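Long-range contact in nucleoside-diphosphate-sugar epimerase (Pseudomonas aeruginosa, PDB 2X4G), which probably acts as an NAD(P)-dependent epimerase, dehydratase or dehydrogenase of the Rossmann-fold epimerase family, its exact substrate and reaction being unestablished: residues A30-H44 / R52-E64. Numbering follows the deposited sequence.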
ATOM      1  N   ALA A  30     -32.070  11.898  -0.496  1.00 34.61           N
ATOM      2  CA  ALA A  30     -32.872  12.589  -1.493  1.00 35.00           C
ATOM      3  C   ALA A  30     -34.267  11.961  -1.594  1.00 35.23           C
ATOM      4  O   ALA A  30     -35.287  12.651  -1.472  1.00 35.92           O
ATOM      5  CB  ALA A  30     -32.177  12.569  -2.830  1.00 35.05           C
ATOM      6  N   ARG A  31     -34.300  10.652  -1.784  1.00 34.43           N
ATOM      7  CA  ARG A  31     -35.545   9.897  -1.796  1.00 34.38           C
ATOM      8  C   ARG A  31     -36.436  10.092  -0.572  1.00 34.61           C
ATOM      9  O   ARG A  31     -37.648  10.124  -0.674  1.00 35.11           O
ATOM     10  CB  ARG A  31     -35.218   8.422  -1.853  1.00 34.13           C
ATOM     11  CG  ARG A  31     -34.682   7.947  -3.149  1.00 34.63           C
ATOM     12  CD  ARG A  31     -34.338   6.480  -3.019  1.00 37.81           C
ATOM     13  NE  ARG A  31     -34.558   5.879  -4.301  1.00 41.33           N
ATOM     14  CZ  ARG A  31     -35.517   5.020  -4.608  1.00 41.41           C
ATOM     15  NH1 ARG A  31     -36.333   4.545  -3.706  1.00 39.71           N
ATOM     16  NH2 ARG A  31     -35.612   4.607  -5.858  1.00 44.84           N
ATOM     17  N   ALA A  32     -35.821  10.142   0.597  1.00 34.59           N
ATOM     18  CA  ALA A  32     -36.553  10.300   1.833  1.00 34.92           C
ATOM     19  C   ALA A  32     -37.214  11.663   1.882  1.00 35.34           C
ATOM     20  O   ALA A  32     -38.321  11.789   2.399  1.00 36.52           O
ATOM     21  CB  ALA A  32     -35.618  10.104   3.034  1.00 34.81           C
ATOM     22  N   ILE A  33     -36.528  12.673   1.346  1.00 35.25           N
ATOM     23  CA  ILE A  33     -37.049  14.035   1.251  1.00 35.47           C
ATOM     24  C   ILE A  33     -38.212  14.060   0.288  1.00 36.52           C
ATOM     25  O   ILE A  33     -39.194  14.710   0.531  1.00 37.44           O
ATOM     26  CB  ILE A  33     -35.977  15.017   0.750  1.00 35.28           C
ATOM     27  CG1 ILE A  33     -34.839  15.185   1.780  1.00 35.17           C
ATOM     28  CG2 ILE A  33     -36.572  16.366   0.458  1.00 34.98           C
ATOM     29  CD1 ILE A  33     -33.538  15.792   1.196  1.00 32.61           C
ATOM     30  N   ARG A  34     -38.100  13.346  -0.815  1.00 37.48           N
ATOM     31  CA  ARG A  34     -39.206  13.202  -1.743  1.00 38.72           C
ATOM     32  C   ARG A  34     -40.356  12.425  -1.096  1.00 38.53           C
ATOM     33  O   ARG A  34     -41.499  12.839  -1.189  1.00 39.84           O
ATOM     34  CB  ARG A  34     -38.718  12.522  -3.022  1.00 39.33           C
ATOM     35  CG  ARG A  34     -39.799  12.149  -4.050  1.00 43.11           C
ATOM     36  CD  ARG A  34     -40.741  13.308  -4.360  1.00 47.14           C
ATOM     37  NE  ARG A  34     -40.037  14.503  -4.809  1.00 50.41           N
ATOM     38  CZ  ARG A  34     -40.416  15.754  -4.531  1.00 54.75           C
ATOM     39  NH1 ARG A  34     -41.513  15.976  -3.762  1.00 55.36           N
ATOM     40  NH2 ARG A  34     -39.694  16.784  -5.014  1.00 53.67           N
ATOM     41  N   ALA A  35     -40.064  11.334  -0.406  1.00 37.65           N
ATOM     42  CA  ALA A  35     -41.112  10.546   0.279  1.00 37.48           C
ATOM     43  C   ALA A  35     -41.882  11.337   1.357  1.00 37.88           C
ATOM     44  O   ALA A  35     -43.067  11.112   1.583  1.00 38.29           O
ATOM     45  CB  ALA A  35     -40.509   9.296   0.889  1.00 36.45           C
ATOM     46  N   ALA A  36     -41.208  12.262   2.023  1.00 37.94           N
ATOM     47  CA  ALA A  36     -41.872  13.131   3.012  1.00 39.04           C
ATOM     48  C   ALA A  36     -42.725  14.250   2.377  1.00 40.07           C
ATOM     49  O   ALA A  36     -43.369  15.020   3.088  1.00 40.68           O
ATOM     50  CB  ALA A  36     -40.841  13.737   3.969  1.00 38.10           C
ATOM     51  N   GLY A  37     -42.714  14.347   1.048  1.00 40.27           N
ATOM     52  CA  GLY A  37     -43.443  15.406   0.341  1.00 41.08           C
ATOM     53  C   GLY A  37     -42.849  16.799   0.483  1.00 40.97           C
ATOM     54  O   GLY A  37     -43.556  17.780   0.405  1.00 42.55           O
ATOM     55  N   HIS A  38     -41.546  16.893   0.696  1.00 40.15           N
ATOM     56  CA  HIS A  38     -40.859  18.170   0.655  1.00 39.70           C
ATOM     57  C   HIS A  38     -40.344  18.464  -0.752  1.00 39.88           C
ATOM     58  O   HIS A  38     -40.314  17.592  -1.613  1.00 39.15           O
ATOM     59  CB  HIS A  38     -39.744  18.159   1.681  1.00 38.61           C
ATOM     60  CG  HIS A  38     -40.242  17.871   3.059  1.00 39.01           C
ATOM     61  ND1 HIS A  38     -39.665  16.930   3.884  1.00 37.85           N
ATOM     62  CD2 HIS A  38     -41.308  18.365   3.737  1.00 38.50           C
ATOM     63  CE1 HIS A  38     -40.341  16.870   5.019  1.00 37.67           C
ATOM     64  NE2 HIS A  38     -41.343  17.727   4.952  1.00 37.99           N
ATOM     65  N   ASP A  39     -39.982  19.720  -0.989  1.00 40.65           N
ATOM     66  CA  ASP A  39     -39.344  20.110  -2.226  1.00 41.15           C
ATOM     67  C   ASP A  39     -37.875  19.754  -2.101  1.00 39.76           C
ATOM     68  O   ASP A  39     -37.231  20.098  -1.111  1.00 39.70           O
ATOM     69  CB  ASP A  39     -39.522  21.605  -2.477  1.00 42.54           C
ATOM     70  CG  ASP A  39     -40.914  21.955  -3.002  1.00 46.59           C
ATOM     71  OD1 ASP A  39     -41.297  23.138  -2.844  1.00 50.09           O
ATOM     72  OD2 ASP A  39     -41.613  21.072  -3.586  1.00 49.83           O
ATOM     73  N   LEU A  40     -37.354  19.060  -3.104  1.00 38.66           N
ATOM     74  CA  LEU A  40     -35.999  18.546  -3.056  1.00 37.42           C
ATOM     75  C   LEU A  40     -35.102  19.390  -3.921  1.00 37.66           C
ATOM     76  O   LEU A  40     -35.406  19.628  -5.100  1.00 38.55           O
ATOM     77  CB  LEU A  40     -35.983  17.126  -3.576  1.00 36.69           C
ATOM     78  CG  LEU A  40     -34.643  16.458  -3.794  1.00 35.60           C
ATOM     79  CD1 LEU A  40     -33.824  16.434  -2.498  1.00 32.80           C
ATOM     80  CD2 LEU A  40     -34.923  15.047  -4.355  1.00 33.36           C
ATOM     81  N   VAL A  41     -34.004  19.846  -3.336  1.00 36.77           N
ATOM     82  CA  VAL A  41     -32.948  20.483  -4.102  1.00 36.91           C
ATOM     83  C   VAL A  41     -31.706  19.587  -4.059  1.00 36.10           C
ATOM     84  O   VAL A  41     -31.372  19.035  -3.013  1.00 35.64           O
ATOM     85  CB  VAL A  41     -32.630  21.900  -3.568  1.00 37.59           C
ATOM     86  CG1 VAL A  41     -31.407  22.483  -4.267  1.00 36.26           C
ATOM     87  CG2 VAL A  41     -33.849  22.819  -3.735  1.00 37.79           C
ATOM     88  N   LEU A  42     -31.052  19.429  -5.204  1.00 35.93           N
ATOM     89  CA  LEU A  42     -29.808  18.676  -5.309  1.00 35.71           C
ATOM     90  C   LEU A  42     -28.687  19.616  -5.745  1.00 37.04           C
ATOM     91  O   LEU A  42     -28.716  20.166  -6.855  1.00 37.68           O
ATOM     92  CB  LEU A  42     -29.937  17.552  -6.339  1.00 35.18           C
ATOM     93  CG  LEU A  42     -31.063  16.559  -6.133  1.00 33.42           C
ATOM     94  CD1 LEU A  42     -31.020  15.475  -7.200  1.00 31.20           C
ATOM     95  CD2 LEU A  42     -30.975  15.978  -4.727  1.00 32.85           C
ATOM     96  N   ILE A  43     -27.715  19.820  -4.860  1.00 37.68           N
ATOM     97  CA  ILE A  43     -26.548  20.620  -5.183  1.00 38.93           C
ATOM     98  C   ILE A  43     -25.469  19.660  -5.671  1.00 39.24           C
ATOM     99  O   ILE A  43     -25.027  18.815  -4.920  1.00 39.10           O
ATOM    100  CB  ILE A  43     -26.064  21.427  -3.964  1.00 39.34           C
ATOM    101  CG1 ILE A  43     -27.170  22.379  -3.468  1.00 38.68           C
ATOM    102  CG2 ILE A  43     -24.818  22.247  -4.314  1.00 39.66           C
ATOM    103  CD1 ILE A  43     -26.885  22.979  -2.108  1.00 36.10           C
ATOM    104  N   HIS A  44     -25.069  19.789  -6.933  1.00 40.53           N
ATOM    105  CA  HIS A  44     -24.104  18.873  -7.539  1.00 41.04           C
ATOM    106  C   HIS A  44     -22.986  19.558  -8.285  1.00 42.98           C
ATOM    107  O   HIS A  44     -23.125  20.696  -8.753  1.00 43.97           O
ATOM    108  CB  HIS A  44     -24.809  17.976  -8.533  1.00 40.83           C
ATOM    109  CG  HIS A  44     -25.365  18.700  -9.715  1.00 40.86           C
ATOM    110  ND1 HIS A  44     -24.676  18.828 -10.902  1.00 43.80           N
ATOM    111  CD2 HIS A  44     -26.559  19.301  -9.907  1.00 40.50           C
ATOM    112  CE1 HIS A  44     -25.412  19.497 -11.770  1.00 43.72           C
ATOM    113  NE2 HIS A  44     -26.562  19.789 -11.192  1.00 43.84           N
ATOM    114  N   ARG A  52     -29.401  10.785 -13.012  1.00 46.54           N
ATOM    115  CA  ARG A  52     -29.899   9.539 -12.415  1.00 45.72           C
ATOM    116  C   ARG A  52     -31.003   9.776 -11.386  1.00 44.13           C
ATOM    117  O   ARG A  52     -31.660   8.834 -10.982  1.00 43.53           O
ATOM    118  CB  ARG A  52     -28.785   8.745 -11.720  1.00 45.56           C
ATOM    119  CG  ARG A  52     -27.648   8.328 -12.620  1.00 48.26           C
ATOM    120  CD  ARG A  52     -26.999   6.971 -12.253  1.00 51.24           C
ATOM    121  NE  ARG A  52     -26.974   6.737 -10.819  1.00 53.97           N
ATOM    122  CZ  ARG A  52     -26.228   7.418  -9.955  1.00 56.72           C
ATOM    123  NH1 ARG A  52     -25.414   8.391 -10.369  1.00 58.06           N
ATOM    124  NH2 ARG A  52     -26.292   7.121  -8.661  1.00 57.14           N
ATOM    125  N   LEU A  53     -31.168  11.016 -10.935  1.00 43.19           N
ATOM    126  CA  LEU A  53     -32.162  11.364  -9.930  1.00 42.07           C
ATOM    127  C   LEU A  53     -33.315  12.194 -10.508  1.00 42.57           C
ATOM    128  O   LEU A  53     -34.198  12.665  -9.769  1.00 42.40           O
ATOM    129  CB  LEU A  53     -31.494  12.098  -8.758  1.00 41.19           C
ATOM    130  CG  LEU A  53     -30.798  11.173  -7.759  1.00 39.90           C
ATOM    131  CD1 LEU A  53     -29.601  10.527  -8.397  1.00 41.24           C
ATOM    132  CD2 LEU A  53     -30.374  11.929  -6.529  1.00 38.50           C
ATOM    133  N   ALA A  54     -33.335  12.348 -11.826  1.00 42.78           N
ATOM    134  CA  ALA A  54     -34.400  13.117 -12.476  1.00 43.47           C
ATOM    135  C   ALA A  54     -35.807  12.613 -12.105  1.00 42.84           C
ATOM    136  O   ALA A  54     -36.723  13.405 -11.956  1.00 43.80           O
ATOM    137  CB  ALA A  54     -34.209  13.124 -14.003  1.00 44.14           C
ATOM    138  N   TYR A  55     -35.964  11.304 -11.932  1.00 41.80           N
ATOM    139  CA  TYR A  55     -37.243  10.710 -11.530  1.00 41.15           C
ATOM    140  C   TYR A  55     -37.824  11.325 -10.241  1.00 41.08           C
ATOM    141  O   TYR A  55     -39.045  11.351 -10.071  1.00 41.33           O
ATOM    142  CB  TYR A  55     -37.129   9.182 -11.415  1.00 39.94           C
ATOM    143  CG  TYR A  55     -36.365   8.683 -10.195  1.00 38.56           C
ATOM    144  CD1 TYR A  55     -34.970   8.708 -10.153  1.00 36.02           C
ATOM    145  CD2 TYR A  55     -37.036   8.171  -9.088  1.00 37.30           C
ATOM    146  CE1 TYR A  55     -34.276   8.257  -9.057  1.00 35.32           C
ATOM    147  CE2 TYR A  55     -36.334   7.724  -7.970  1.00 36.64           C
ATOM    148  CZ  TYR A  55     -34.952   7.772  -7.964  1.00 35.46           C
ATOM    149  OH  TYR A  55     -34.244   7.332  -6.870  1.00 33.35           O
ATOM    150  N   LEU A  56     -36.970  11.848  -9.361  1.00 40.71           N
ATOM    151  CA  LEU A  56     -37.443  12.541  -8.151  1.00 41.10           C
ATOM    152  C   LEU A  56     -38.012  13.934  -8.447  1.00 42.41           C
ATOM    153  O   LEU A  56     -38.544  14.597  -7.545  1.00 42.35           O
ATOM    154  CB  LEU A  56     -36.328  12.651  -7.093  1.00 40.30           C
ATOM    155  CG  LEU A  56     -35.696  11.343  -6.570  1.00 39.56           C
ATOM    156  CD1 LEU A  56     -34.577  11.639  -5.597  1.00 37.12           C
ATOM    157  CD2 LEU A  56     -36.732  10.462  -5.922  1.00 38.65           C
ATOM    158  N   GLU A  57     -37.920  14.361  -9.708  1.00 44.01           N
ATOM    159  CA  GLU A  57     -38.327  15.700 -10.130  1.00 45.56           C
ATOM    160  C   GLU A  57     -37.686  16.731  -9.242  1.00 45.61           C
ATOM    161  O   GLU A  57     -38.382  17.554  -8.664  1.00 46.20           O
ATOM    162  CB  GLU A  57     -39.848  15.855 -10.113  1.00 46.52           C
ATOM    163  CG  GLU A  57     -40.543  15.036 -11.217  1.00 48.81           C
ATOM    164  CD  GLU A  57     -42.055  15.184 -11.195  1.00 51.21           C
ATOM    165  OE1 GLU A  57     -42.527  16.325 -11.041  1.00 51.23           O
ATOM    166  OE2 GLU A  57     -42.769  14.164 -11.338  1.00 53.36           O
ATOM    167  N   PRO A  58     -36.346  16.688  -9.139  1.00 45.50           N
ATOM    168  CA  PRO A  58     -35.587  17.563  -8.263  1.00 45.49           C
ATOM    169  C   PRO A  58     -35.384  18.899  -8.889  1.00 46.68           C
ATOM    170  O   PRO A  58     -35.521  19.034 -10.094  1.00 47.58           O
ATOM    171  CB  PRO A  58     -34.226  16.866  -8.178  1.00 44.98           C
ATOM    172  CG  PRO A  58     -34.048  16.265  -9.525  1.00 45.12           C
ATOM    173  CD  PRO A  58     -35.452  15.899 -10.013  1.00 45.76           C
ATOM    174  N   GLU A  59     -35.046  19.880  -8.073  1.00 47.36           N
ATOM    175  CA  GLU A  59     -34.526  21.147  -8.572  1.00 48.74           C
ATOM    176  C   GLU A  59     -33.007  21.013  -8.417  1.00 48.55           C
ATOM    177  O   GLU A  59     -32.534  20.642  -7.356  1.00 48.20           O
ATOM    178  CB  GLU A  59     -35.107  22.309  -7.753  1.00 49.21           C
ATOM    179  CG  GLU A  59     -34.406  23.649  -7.902  1.00 50.56           C
ATOM    180  CD  GLU A  59     -35.024  24.755  -7.040  1.00 52.45           C
ATOM    181  OE1 GLU A  59     -35.931  24.494  -6.212  1.00 53.24           O
ATOM    182  OE2 GLU A  59     -34.581  25.907  -7.188  1.00 54.42           O
ATOM    183  N   CYS A  60     -32.252  21.262  -9.478  1.00 49.53           N
ATOM    184  CA  CYS A  60     -30.806  21.050  -9.474  1.00 49.31           C
ATOM    185  C   CYS A  60     -30.101  22.354  -9.537  1.00 50.74           C
ATOM    186  O   CYS A  60     -30.441  23.210 -10.350  1.00 52.10           O
ATOM    187  CB  CYS A  60     -30.381  20.230 -10.669  1.00 49.08           C
ATOM    188  SG  CYS A  60     -31.020  18.584 -10.564  1.00 48.60           S
ATOM    189  N   ARG A  61     -29.090  22.490  -8.688  1.00 51.34           N
ATOM    190  CA  ARG A  61     -28.268  23.689  -8.638  1.00 52.56           C
ATOM    191  C   ARG A  61     -26.815  23.290  -8.781  1.00 52.88           C
ATOM    192  O   ARG A  61     -26.348  22.420  -8.054  1.00 52.10           O
ATOM    193  CB  ARG A  61     -28.519  24.405  -7.323  1.00 52.58           C
ATOM    194  CG  ARG A  61     -30.000  24.721  -7.110  1.00 52.56           C
ATOM    195  CD  ARG A  61     -30.256  25.401  -5.782  1.00 52.69           C
ATOM    196  NE  ARG A  61     -31.617  25.920  -5.720  1.00 53.19           N
ATOM    197  CZ  ARG A  61     -32.122  26.579  -4.687  1.00 52.60           C
ATOM    198  NH1 ARG A  61     -33.369  27.008  -4.744  1.00 52.30           N
ATOM    199  NH2 ARG A  61     -31.385  26.815  -3.606  1.00 52.78           N
ATOM    200  N   VAL A  62     -26.117  23.889  -9.745  1.00 54.78           N
ATOM    201  CA  VAL A  62     -24.732  23.506 -10.027  1.00 55.54           C
ATOM    202  C   VAL A  62     -23.789  24.275  -9.110  1.00 56.63           C
ATOM    203  O   VAL A  62     -23.969  25.461  -8.879  1.00 56.99           O
ATOM    204  CB  VAL A  62     -24.338  23.741 -11.497  1.00 56.44           C
ATOM    205  CG1 VAL A  62     -22.962  23.149 -11.771  1.00 56.50           C
ATOM    206  CG2 VAL A  62     -25.335  23.109 -12.416  1.00 55.77           C
ATOM    207  N   ALA A  63     -22.798  23.585  -8.568  1.00 57.54           N
ATOM    208  CA  ALA A  63     -21.812  24.229  -7.729  1.00 59.41           C
ATOM    209  C   ALA A  63     -20.603  23.332  -7.573  1.00 60.91           C
ATOM    210  O   ALA A  63     -20.727  22.197  -7.115  1.00 60.59           O
ATOM    211  CB  ALA A  63     -22.401  24.544  -6.375  1.00 58.55           C
ATOM    212  N   GLU A  64     -19.435  23.825  -7.969  1.00 63.90           N
ATOM    213  CA  GLU A  64     -18.179  23.162  -7.606  1.00 65.66           C
ATOM    214  C   GLU A  64     -17.919  23.463  -6.130  1.00 66.43           C
ATOM    215  O   GLU A  64     -18.201  24.549  -5.641  1.00 66.70           O
ATOM    216  CB  GLU A  64     -17.010  23.626  -8.492  1.00 67.23           C
ATOM    217  CG  GLU A  64     -17.067  23.081  -9.927  1.00 68.90           C
ATOM    218  CD  GLU A  64     -16.390  23.997 -10.957  1.00 73.41           C
ATOM    219  OE1 GLU A  64     -17.106  24.575 -11.818  1.00 74.80           O
ATOM    220  OE2 GLU A  64     -15.145  24.151 -10.904  1.00 75.20           O
TER
HETATM  221  O   HOH W   1     -38.708  19.759  -6.042  1.00 40.31           O
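Glu59 N bonds to Leu40 O (3.0 Å) where strand 59-62 joins strand 39-44 in the parallel, Rossmann-type part of the sheet. Strand 59-62 lies on the far side of strand 39-44 from strand 15-19. Five backbone hydrogen bonds run between the two segments, the last from Ala63 N, just past the strand, to His44 O (2.9 Å).

Leu56 fills the angle between helix 24-35 and strand 39-44. Its CB lies 3.9 Å from Leu40 CD2. CG is anti to the carbonyl carbon (chi1 -59°), which turns the methyls towards Leu40 and the helix. Leu56 CD1 touches Leu40 CD2 at 3.6 Å and also meets Ala30 CB. CD2 meets CB and CG of Arg34, and the two side chains pass in opposite directions. The Arg34 chain bends at chi2 and chi3, which brings NE to the Leu56 carbonyl. That bond lies in the carbonyl plane but is bent at the hydrogen (139°).

Further along, Leu42 CD1 touches both Pro58 CB and Leu53 CD2. One turn back along the helix from Arg34, Arg31 NE donates to Tyr55 OH, which is also hydrogen-bonded to His27. The Arg31 guanidinium and the Tyr55 ring are turned 50° from each other.

On the sheet face of Val41 and Ile43, Arg61 is extended, and its NH2 reaches the carbonyls of Ala74 and Arg76. Its NH1 forms a salt bridge with Glu59 OE2, while Glu59 OE1 pairs with Lys15. Val41 CG2 lies over the centre of the Arg61 guanidinium, 4.2 Å above its plane.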